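Local coordinates for mandelate racemase/muconate lactonizing protein (Paenibacillus sp., PDB 3V5C) that probably dehydrates galacturonate, as a magnesium-dependent lyase of the enolase superfamily, at residues 109-112 / 113-117; 244-247 / 248-252; 299-303 / 304-308. The protein carries 1 engineered substitution. One frame throughout, in Å; residues are numbered along the deposited sequence.

Contact 1: residues 109-112 / 113-117; sequences KPVY and DLVSG
V111 and V115, one turn apart on the short helix 111-115, meet through their CG1 methyls at 4.0 Å and form part of the packed side of this contact. The other part is a small cluster at the head of the helix, buried P110 and Y112, with the partly exposed D113 at their border. The Y112 side chain takes the crowded position between its backbone N and carbonyl carbon (chi1 67°), which folds the ring back so that P110 CG rests 3.5 Å above one ring face, offset toward the rim. The carboxylate of D113 lies alongside that ring and points the same way, its plane turned 64° from the ring plane. OD2 of D113 approaches Y112 CE1 to 3.5 Å, while OD1 of D113 is 3.7 Å from P110 CG, so each carboxylate oxygen of D113 lies near a different carbon neighbour.

P110 occupies the N-cap position. From there its carbonyl oxygen receives weak bonds from the amides of D113 (3.0 Å between D113 N and P110 O) and L114. V111 O and Y112 O likewise accept weak, bent bonds, as befits a helix of little more than one turn, which G117 leaves with positive phi.

The solvent side is looser. K109 lays its extended chain across L114, with CD of K109 3.8 Å from CD2 of L114, and then carries its ammonium outward; NZ of K109 stays 7.0 Å from OD1 of D113, too far for an ion pair.

Helix 92-107 backs V111 and L114, F291 and M295 of helix 291-303 meet the V115 side, and H324 of helix 317-325 packs against P110, V111 and the Y112 ring, wedging the short helix among three longer ones.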
ATOM      1  N   LYS A 109     -14.583  -6.039 -17.146  1.00 18.27           N
ATOM      2  CA  LYS A 109     -14.834  -6.188 -15.717  1.00 18.85           C
ATOM      3  C   LYS A 109     -13.726  -5.506 -14.927  1.00 15.78           C
ATOM      4  O   LYS A 109     -12.582  -5.493 -15.373  1.00 13.65           O
ATOM      5  CB  LYS A 109     -14.888  -7.662 -15.327  1.00 17.42           C
ATOM      6  CG  LYS A 109     -16.122  -8.398 -15.857  1.00 19.25           C
ATOM      7  CD  LYS A 109     -16.071  -9.878 -15.541  1.00 27.98           C
ATOM      8  CE  LYS A 109     -17.312 -10.575 -16.072  1.00 33.63           C
ATOM      9  NZ  LYS A 109     -17.303 -12.022 -15.756  1.00 39.05           N
ATOM     10  N   PRO A 110     -14.072  -4.910 -13.770  1.00 16.18           N
ATOM     11  CA  PRO A 110     -13.011  -4.405 -12.891  1.00 15.24           C
ATOM     12  C   PRO A 110     -12.265  -5.589 -12.282  1.00 17.15           C
ATOM     13  O   PRO A 110     -12.832  -6.666 -12.105  1.00 14.14           O
ATOM     14  CB  PRO A 110     -13.786  -3.658 -11.808  1.00 14.43           C
ATOM     15  CG  PRO A 110     -15.102  -4.406 -11.723  1.00 15.08           C
ATOM     16  CD  PRO A 110     -15.411  -4.719 -13.176  1.00 17.81           C
ATOM     17  N   VAL A 111     -10.989  -5.406 -11.975  1.00 11.89           N
ATOM     18  CA  VAL A 111     -10.209  -6.493 -11.401  1.00 12.70           C
ATOM     19  C   VAL A 111     -10.834  -7.061 -10.130  1.00 13.23           C
ATOM     20  O   VAL A 111     -10.815  -8.282  -9.913  1.00 14.41           O
ATOM     21  CB  VAL A 111      -8.772  -6.050 -11.133  1.00 11.26           C
ATOM     22  CG1 VAL A 111      -8.048  -7.048 -10.201  1.00 12.81           C
ATOM     23  CG2 VAL A 111      -8.032  -5.886 -12.465  1.00 10.61           C
ATOM     24  N   TYR A 112     -11.407  -6.203  -9.299  1.00 12.44           N
ATOM     25  CA  TYR A 112     -11.995  -6.711  -8.067  1.00 12.40           C
ATOM     26  C   TYR A 112     -13.039  -7.814  -8.328  1.00 15.89           C
ATOM     27  O   TYR A 112     -13.096  -8.783  -7.579  1.00 18.05           O
ATOM     28  CB  TYR A 112     -12.507  -5.594  -7.151  1.00 13.99           C
ATOM     29  CG  TYR A 112     -13.690  -4.798  -7.653  1.00 15.30           C
ATOM     30  CD1 TYR A 112     -14.983  -5.316  -7.577  1.00 18.67           C
ATOM     31  CD2 TYR A 112     -13.523  -3.508  -8.143  1.00 11.59           C
ATOM     32  CE1 TYR A 112     -16.078  -4.579  -8.006  1.00 17.99           C
ATOM     33  CE2 TYR A 112     -14.604  -2.764  -8.584  1.00 13.81           C
ATOM     34  CZ  TYR A 112     -15.885  -3.311  -8.509  1.00 17.77           C
ATOM     35  OH  TYR A 112     -16.962  -2.571  -8.933  1.00 18.43           O
ATOM     36  N   ASP A 113     -13.799  -7.697  -9.421  1.00 15.93           N
ATOM     37  CA  ASP A 113     -14.723  -8.771  -9.811  1.00 19.08           C
ATOM     38  C   ASP A 113     -14.031 -10.024 -10.331  1.00 20.77           C
ATOM     39  O   ASP A 113     -14.533 -11.141 -10.175  1.00 18.25           O
ATOM     40  CB  ASP A 113     -15.705  -8.284 -10.859  1.00 20.45           C
ATOM     41  CG  ASP A 113     -16.897  -7.625 -10.253  1.00 27.46           C
ATOM     42  OD1 ASP A 113     -17.624  -6.945 -11.005  1.00 25.98           O
ATOM     43  OD2 ASP A 113     -17.107  -7.801  -9.028  1.00 20.36           O
ATOM     44  N   LEU A 114     -12.891  -9.842 -10.976  1.00 13.64           N
ATOM     45  CA  LEU A 114     -12.121 -10.982 -11.456  1.00 16.21           C
ATOM     46  C   LEU A 114     -11.462 -11.788 -10.337  1.00 19.55           C
ATOM     47  O   LEU A 114     -11.176 -12.973 -10.525  1.00 21.48           O
ATOM     48  CB  LEU A 114     -11.031 -10.532 -12.443  1.00 16.53           C
ATOM     49  CG  LEU A 114     -11.463  -9.823 -13.734  1.00 18.29           C
ATOM     50  CD1 LEU A 114     -10.252  -9.460 -14.603  1.00 16.11           C
ATOM     51  CD2 LEU A 114     -12.449 -10.662 -14.520  1.00 25.32           C
ATOM     52  N   VAL A 115     -11.200 -11.166  -9.185  1.00 15.72           N
ATOM     53  CA  VAL A 115     -10.392 -11.850  -8.173  1.00 17.41           C
ATOM     54  C   VAL A 115     -11.110 -12.132  -6.861  1.00 22.14           C
ATOM     55  O   VAL A 115     -10.557 -12.768  -5.971  1.00 22.14           O
ATOM     56  CB  VAL A 115      -9.085 -11.096  -7.849  1.00 16.88           C
ATOM     57  CG1 VAL A 115      -8.256 -10.909  -9.093  1.00 16.61           C
ATOM     58  CG2 VAL A 115      -9.385  -9.767  -7.142  1.00 17.65           C
ATOM     59  N   SER A 116     -12.334 -11.653  -6.731  1.00 16.29           N
ATOM     60  CA  SER A 116     -13.044 -11.799  -5.469  1.00 22.20           C
ATOM     61  C   SER A 116     -13.308 -13.271  -5.181  1.00 22.41           C
ATOM     62  O   SER A 116     -13.261 -13.712  -4.031  1.00 26.38           O
ATOM     63  CB  SER A 116     -14.365 -11.042  -5.511  1.00 22.84           C
ATOM     64  OG  SER A 116     -15.209 -11.610  -6.493  1.00 24.54           O
ATOM     65  N   GLY A 117     -13.559 -14.032  -6.241  1.00 21.80           N
ATOM     66  CA  GLY A 117     -13.982 -15.408  -6.095  1.00 22.27           C
ATOM     67  C   GLY A 117     -15.403 -15.428  -5.561  1.00 25.78           C
ATOM     68  O   GLY A 117     -15.846 -16.422  -4.986  1.00 27.98           O
TER

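Contact 2: residues 244-247 / 248-252; sequences EDLK and EWLGQ
L246 and W249 both set CG anti to the backbone N (chi1 -174° and -177°). Three residues apart, the two already leave neighbouring sides of helix 240-253, and with these torsions CD1 of L246 comes within 4.1 Å of CE3 of W249, on the six-membered ring, the two side chains crossing at a slant. L250 chooses differently: its CG stands beside the backbone N, anti to the carbonyl carbon. That rotation turns the leucine back along the helix, where its CD1 lies 4.2 Å from CG of L246. L246 is therefore touched by residues both three and four positions further on.

Beneath these side chains the backbone is regular. L250 N donates to L246 O at 2.8 Å in a nearly straight bond (169°), and W249 N meets D245 O at 2.9 Å; E248 and G251 repeat the pattern with E244 and K247. This is ordinary alpha-helical i to i+4 bonding. Helix 240-253 is the helical arm of a beta-alpha-beta crossover between the parallel strands 231-233 and 258-261 of the enolase-type barrel. L246 and K247 rest on I259 of the second strand, while W249 packs on K218 and L221 of helix 214-223.

The polar side chains find their partners elsewhere. D245 OD1 forms a salt bridge with K218, and K247, its chain bent near the start and again at the end, sends NZ to D280. E244 and E248, one turn apart on the exposed face, keep their carboxylates separated, with OE2 of E244 5.5 Å from OE1 of E248; their like charges would probably repel mildly, and E244 also has a long, weak ion pair with R278.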
ATOM      1  N   GLU A 244       6.210 -10.768  22.030  1.00 12.75           N
ATOM      2  CA  GLU A 244       5.519 -11.569  23.039  1.00 16.79           C
ATOM      3  C   GLU A 244       5.414 -10.757  24.326  1.00 12.27           C
ATOM      4  O   GLU A 244       4.362 -10.715  24.965  1.00 13.83           O
ATOM      5  CB  GLU A 244       6.269 -12.877  23.321  1.00 13.19           C
ATOM      6  CG  GLU A 244       5.546 -13.760  24.313  1.00 18.68           C
ATOM      7  CD  GLU A 244       6.304 -15.038  24.632  1.00 22.69           C
ATOM      8  OE1 GLU A 244       7.503 -15.136  24.291  1.00 26.98           O
ATOM      9  OE2 GLU A 244       5.701 -15.939  25.244  1.00 25.61           O
ATOM     10  N   ASP A 245       6.512 -10.104  24.679  1.00 12.34           N
ATOM     11  CA  ASP A 245       6.576  -9.251  25.869  1.00 12.95           C
ATOM     12  C   ASP A 245       5.591  -8.084  25.745  1.00 14.34           C
ATOM     13  O   ASP A 245       4.751  -7.888  26.621  1.00 13.12           O
ATOM     14  CB  ASP A 245       8.029  -8.783  26.098  1.00 13.99           C
ATOM     15  CG  ASP A 245       8.186  -7.838  27.296  1.00 17.14           C
ATOM     16  OD1 ASP A 245       7.312  -6.980  27.506  1.00 13.40           O
ATOM     17  OD2 ASP A 245       9.218  -7.924  28.016  1.00 15.99           O
ATOM     18  N   LEU A 246       5.663  -7.346  24.639  1.00 13.45           N
ATOM     19  CA  LEU A 246       4.782  -6.202  24.424  1.00 13.00           C
ATOM     20  C   LEU A 246       3.309  -6.601  24.494  1.00 14.93           C
ATOM     21  O   LEU A 246       2.503  -5.923  25.124  1.00 17.04           O
ATOM     22  CB  LEU A 246       5.076  -5.559  23.070  1.00 13.02           C
ATOM     23  CG  LEU A 246       4.323  -4.257  22.778  1.00 12.39           C
ATOM     24  CD1 LEU A 246       4.576  -3.276  23.900  1.00 13.28           C
ATOM     25  CD2 LEU A 246       4.807  -3.680  21.471  1.00 13.51           C
ATOM     26  N   LYS A 247       2.961  -7.703  23.841  1.00 13.63           N
ATOM     27  CA  LYS A 247       1.584  -8.175  23.862  1.00 16.45           C
ATOM     28  C   LYS A 247       1.085  -8.477  25.270  1.00 18.65           C
ATOM     29  O   LYS A 247      -0.043  -8.138  25.621  1.00 17.27           O
ATOM     30  CB  LYS A 247       1.451  -9.409  22.977  1.00 18.18           C
ATOM     31  CG  LYS A 247       1.429  -9.082  21.511  1.00 21.27           C
ATOM     32  CD  LYS A 247       0.150  -8.383  21.167  1.00 22.54           C
ATOM     33  CE  LYS A 247      -0.252  -8.670  19.737  1.00 25.12           C
ATOM     34  NZ  LYS A 247      -1.707  -8.980  19.666  1.00 28.84           N
ATOM     35  N   GLU A 248       1.929  -9.121  26.068  1.00 16.24           N
ATOM     36  CA  GLU A 248       1.564  -9.451  27.446  1.00 18.51           C
ATOM     37  C   GLU A 248       1.389  -8.176  28.259  1.00 18.10           C
ATOM     38  O   GLU A 248       0.460  -8.053  29.050  1.00 18.79           O
ATOM     39  CB  GLU A 248       2.624 -10.362  28.059  1.00 22.56           C
ATOM     40  CG  GLU A 248       2.505 -10.594  29.547  1.00 29.49           C
ATOM     41  CD  GLU A 248       3.460 -11.679  30.018  1.00 41.30           C
ATOM     42  OE1 GLU A 248       3.782 -12.576  29.208  1.00 49.27           O
ATOM     43  OE2 GLU A 248       3.897 -11.631  31.187  1.00 56.99           O
ATOM     44  N   TRP A 249       2.290  -7.222  28.046  1.00 13.85           N
ATOM     45  CA  TRP A 249       2.247  -5.931  28.712  1.00 15.17           C
ATOM     46  C   TRP A 249       0.956  -5.181  28.345  1.00 17.67           C
ATOM     47  O   TRP A 249       0.269  -4.664  29.218  1.00 18.14           O
ATOM     48  CB  TRP A 249       3.484  -5.133  28.295  1.00 14.52           C
ATOM     49  CG  TRP A 249       3.657  -3.781  28.940  1.00 14.36           C
ATOM     50  CD1 TRP A 249       4.304  -3.500  30.109  1.00 16.05           C
ATOM     51  CD2 TRP A 249       3.241  -2.526  28.401  1.00 15.14           C
ATOM     52  NE1 TRP A 249       4.283  -2.142  30.351  1.00 17.71           N
ATOM     53  CE2 TRP A 249       3.637  -1.523  29.313  1.00 15.76           C
ATOM     54  CE3 TRP A 249       2.562  -2.150  27.235  1.00 13.69           C
ATOM     55  CZ2 TRP A 249       3.385  -0.175  29.092  1.00 15.45           C
ATOM     56  CZ3 TRP A 249       2.300  -0.803  27.024  1.00 18.05           C
ATOM     57  CH2 TRP A 249       2.711   0.165  27.949  1.00 17.50           C
ATOM     58  N   LEU A 250       0.630  -5.124  27.058  1.00 16.11           N
ATOM     59  CA  LEU A 250      -0.606  -4.494  26.617  1.00 17.22           C
ATOM     60  C   LEU A 250      -1.821  -5.180  27.244  1.00 21.12           C
ATOM     61  O   LEU A 250      -2.799  -4.522  27.598  1.00 22.15           O
ATOM     62  CB  LEU A 250      -0.722  -4.557  25.094  1.00 17.86           C
ATOM     63  CG  LEU A 250       0.182  -3.599  24.314  1.00 15.91           C
ATOM     64  CD1 LEU A 250       0.121  -3.946  22.837  1.00 17.24           C
ATOM     65  CD2 LEU A 250      -0.249  -2.163  24.545  1.00 18.31           C
ATOM     66  N   GLY A 251      -1.764  -6.501  27.357  1.00 19.60           N
ATOM     67  CA  GLY A 251      -2.866  -7.258  27.931  1.00 21.55           C
ATOM     68  C   GLY A 251      -3.075  -6.930  29.401  1.00 25.42           C
ATOM     69  O   GLY A 251      -4.205  -6.704  29.842  1.00 27.53           O
ATOM     70  N   GLN A 252      -1.987  -6.896  30.161  1.00 23.69           N
ATOM     71  CA  GLN A 252      -2.068  -6.616  31.587  1.00 29.31           C
ATOM     72  C   GLN A 252      -2.663  -5.240  31.832  1.00 29.89           C
ATOM     73  O   GLN A 252      -3.276  -4.998  32.872  1.00 34.96           O
ATOM     74  CB  GLN A 252      -0.688  -6.713  32.240  1.00 34.98           C
ATOM     75  CG  GLN A 252      -0.205  -8.136  32.440  1.00 34.09           C
ATOM     76  CD  GLN A 252      -1.109  -8.928  33.371  1.00 45.28           C
ATOM     77  OE1 GLN A 252      -1.231  -8.610  34.556  1.00 55.73           O
ATOM     78  NE2 GLN A 252      -1.751  -9.962  32.837  1.00 43.52           N
TER

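Contact 3: residues 299-303 / 304-308; sequences EKLDA and HGLRS
L301 and L306 meet across a Schellman motif, the helix C-cap that ends helix 291-303 and turns the chain into barrel strand 307-308. L306 N donates to L301 O at 2.8 Å, and G305 N to D302 O at 3.0 Å, with G305 adopting the positive phi of this motif. L301 O also accepts from H304 N, which comes from the opposite face of the carbonyl plane. The hydrophobic contact of the cap is formed by the two leucines, which cross at about a right angle with CD2 of L301 4.0 Å from CD1 of L306.

H304 adds a side-chain bond: its ND1 donates to K300 O at 3.2 Å, with the oxygen close to the imidazole plane but the nitrogen above the carbonyl plane. This bond helps fix the rotation of the imidazole beside the last turn. On another side a water is gripped three ways, donating to D302 OD1 and L306 O and accepting from S308 OG at 2.8 Å.

D302 also binds the backbone amides of R330 and N331, L306 packs on helix 270-275, and strand 307-308 runs parallel to strand 281-282, whose L282 meets L301.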
ATOM      1  N   GLU A 299      -5.373 -15.206   1.761  1.00 13.98           N
ATOM      2  CA  GLU A 299      -6.104 -16.429   2.095  1.00 14.88           C
ATOM      3  C   GLU A 299      -5.510 -17.115   3.324  1.00 12.78           C
ATOM      4  O   GLU A 299      -6.245 -17.542   4.219  1.00 14.75           O
ATOM      5  CB  GLU A 299      -6.132 -17.399   0.912  1.00 22.93           C
ATOM      6  CG  GLU A 299      -7.094 -16.967  -0.176  1.00 29.87           C
ATOM      7  CD  GLU A 299      -7.309 -18.032  -1.233  1.00 42.98           C
ATOM      8  OE1 GLU A 299      -6.606 -19.065  -1.189  1.00 38.22           O
ATOM      9  OE2 GLU A 299      -8.189 -17.829  -2.101  1.00 45.61           O
ATOM     10  N   LYS A 300      -4.183 -17.210   3.373  1.00 13.34           N
ATOM     11  CA  LYS A 300      -3.512 -17.786   4.526  1.00 12.73           C
ATOM     12  C   LYS A 300      -3.747 -16.971   5.802  1.00 12.38           C
ATOM     13  O   LYS A 300      -4.065 -17.524   6.861  1.00 13.73           O
ATOM     14  CB  LYS A 300      -2.012 -17.965   4.266  1.00 18.40           C
ATOM     15  CG  LYS A 300      -1.247 -18.434   5.492  1.00 22.76           C
ATOM     16  CD  LYS A 300       0.226 -18.664   5.210  1.00 30.09           C
ATOM     17  CE  LYS A 300       0.899 -19.313   6.420  1.00 31.02           C
ATOM     18  NZ  LYS A 300       2.313 -19.680   6.127  1.00 44.37           N
ATOM     19  N   LEU A 301      -3.596 -15.654   5.717  1.00 12.47           N
ATOM     20  CA  LEU A 301      -3.796 -14.835   6.903  1.00 10.81           C
ATOM     21  C   LEU A 301      -5.244 -14.911   7.371  1.00 11.37           C
ATOM     22  O   LEU A 301      -5.501 -15.043   8.573  1.00 11.53           O
ATOM     23  CB  LEU A 301      -3.385 -13.393   6.639  1.00 10.96           C
ATOM     24  CG  LEU A 301      -1.925 -13.219   6.225  1.00 12.48           C
ATOM     25  CD1 LEU A 301      -1.598 -11.741   6.009  1.00 11.33           C
ATOM     26  CD2 LEU A 301      -0.993 -13.828   7.272  1.00 12.37           C
ATOM     27  N   ASP A 302      -6.194 -14.854   6.433  1.00 10.25           N
ATOM     28  CA  ASP A 302      -7.611 -14.974   6.815  1.00 10.37           C
ATOM     29  C   ASP A 302      -7.840 -16.276   7.594  1.00 11.58           C
ATOM     30  O   ASP A 302      -8.601 -16.306   8.577  1.00 12.48           O
ATOM     31  CB  ASP A 302      -8.527 -14.996   5.583  1.00 11.08           C
ATOM     32  CG  ASP A 302      -8.696 -13.626   4.905  1.00 11.76           C
ATOM     33  OD1 ASP A 302      -8.435 -12.570   5.515  1.00 13.09           O
ATOM     34  OD2 ASP A 302      -9.118 -13.634   3.721  1.00 12.59           O
ATOM     35  N   ALA A 303      -7.183 -17.342   7.141  1.00 12.43           N
ATOM     36  CA  ALA A 303      -7.361 -18.679   7.723  1.00 13.53           C
ATOM     37  C   ALA A 303      -6.917 -18.737   9.183  1.00 15.24           C
ATOM     38  O   ALA A 303      -7.362 -19.596   9.960  1.00 14.00           O
ATOM     39  CB  ALA A 303      -6.625 -19.719   6.873  1.00 12.26           C
ATOM     40  N   HIS A 304      -6.039 -17.809   9.542  1.00 12.87           N
ATOM     41  CA  HIS A 304      -5.515 -17.695  10.904  1.00 12.07           C
ATOM     42  C   HIS A 304      -6.154 -16.576  11.714  1.00 13.70           C
ATOM     43  O   HIS A 304      -5.792 -16.369  12.872  1.00 17.59           O
ATOM     44  CB  HIS A 304      -3.997 -17.516  10.870  1.00 13.29           C
ATOM     45  CG  HIS A 304      -3.253 -18.781  10.580  1.00 16.56           C
ATOM     46  ND1 HIS A 304      -2.860 -19.142   9.310  1.00 24.83           N
ATOM     47  CD2 HIS A 304      -2.840 -19.777  11.401  1.00 18.53           C
ATOM     48  CE1 HIS A 304      -2.233 -20.307   9.360  1.00 22.12           C
ATOM     49  NE2 HIS A 304      -2.212 -20.713  10.616  1.00 27.05           N
ATOM     50  N   GLY A 305      -7.097 -15.858  11.103  1.00 13.33           N
ATOM     51  CA  GLY A 305      -7.762 -14.742  11.742  1.00 13.84           C
ATOM     52  C   GLY A 305      -6.845 -13.535  11.809  1.00 14.98           C
ATOM     53  O   GLY A 305      -7.056 -12.628  12.621  1.00 18.80           O
ATOM     54  N   LEU A 306      -5.840 -13.512  10.940  1.00 11.69           N
ATOM     55  CA  LEU A 306      -4.899 -12.396  10.914  1.00 13.19           C
ATOM     56  C   LEU A 306      -5.351 -11.337   9.908  1.00 13.65           C
ATOM     57  O   LEU A 306      -6.141 -11.627   9.006  1.00 11.89           O
ATOM     58  CB  LEU A 306      -3.496 -12.901  10.583  1.00 14.04           C
ATOM     59  CG  LEU A 306      -2.867 -13.773  11.673  1.00 13.77           C
ATOM     60  CD1 LEU A 306      -1.612 -14.471  11.140  1.00 12.66           C
ATOM     61  CD2 LEU A 306      -2.553 -12.936  12.920  1.00 12.40           C
ATOM     62  N   ARG A 307      -4.830 -10.117  10.053  1.00 12.21           N
ATOM     63  CA  ARG A 307      -5.291  -8.988   9.257  1.00 12.21           C
ATOM     64  C   ARG A 307      -4.268  -8.591   8.204  1.00 11.55           C
ATOM     65  O   ARG A 307      -3.066  -8.699   8.428  1.00 11.76           O
ATOM     66  CB  ARG A 307      -5.553  -7.786  10.169  1.00  8.85           C
ATOM     67  CG  ARG A 307      -6.638  -8.037  11.205  1.00 13.25           C
ATOM     68  CD  ARG A 307      -6.436  -7.110  12.376  1.00 15.23           C
ATOM     69  NE  ARG A 307      -7.315  -7.441  13.492  1.00 24.98           N
ATOM     70  CZ  ARG A 307      -8.488  -6.867  13.705  1.00 23.94           C
ATOM     71  NH1 ARG A 307      -8.941  -5.946  12.862  1.00 27.72           N
ATOM     72  NH2 ARG A 307      -9.219  -7.217  14.756  1.00 26.02           N
ATOM     73  N   SER A 308      -4.769  -8.099   7.076  1.00  9.85           N
ATOM     74  CA  SER A 308      -3.946  -7.710   5.941  1.00  8.16           C
ATOM     75  C   SER A 308      -4.018  -6.196   5.748  1.00 13.71           C
ATOM     76  O   SER A 308      -5.104  -5.630   5.614  1.00 14.20           O
ATOM     77  CB  SER A 308      -4.476  -8.385   4.665  1.00 11.43           C
ATOM     78  OG  SER A 308      -4.294  -9.798   4.700  1.00 12.30           O
TER
HETATM   79  O   HOH W   1      -6.170 -11.156   6.220  1.00 10.18           O

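How the contacts relate
The three contacts follow one another along the chain without touching. Contacts 1 and 3 have centres 20 Å apart and are joined by helix 291-303, which meets V111 and V115 near its start and ends in the cap of contact 3. Contacts 2 and 3, 21 Å between centres, share D280: it pairs with K247 and bonds to the backbone of R307. The centres of contacts 1 and 2 lie 39 Å apart. E238, just before the helix of contact 2, and D261, ending the following strand, bind magnesium; a bound magnesium ion lies about 12 Å from the side chain of L246 and about 14 Å from that of L301.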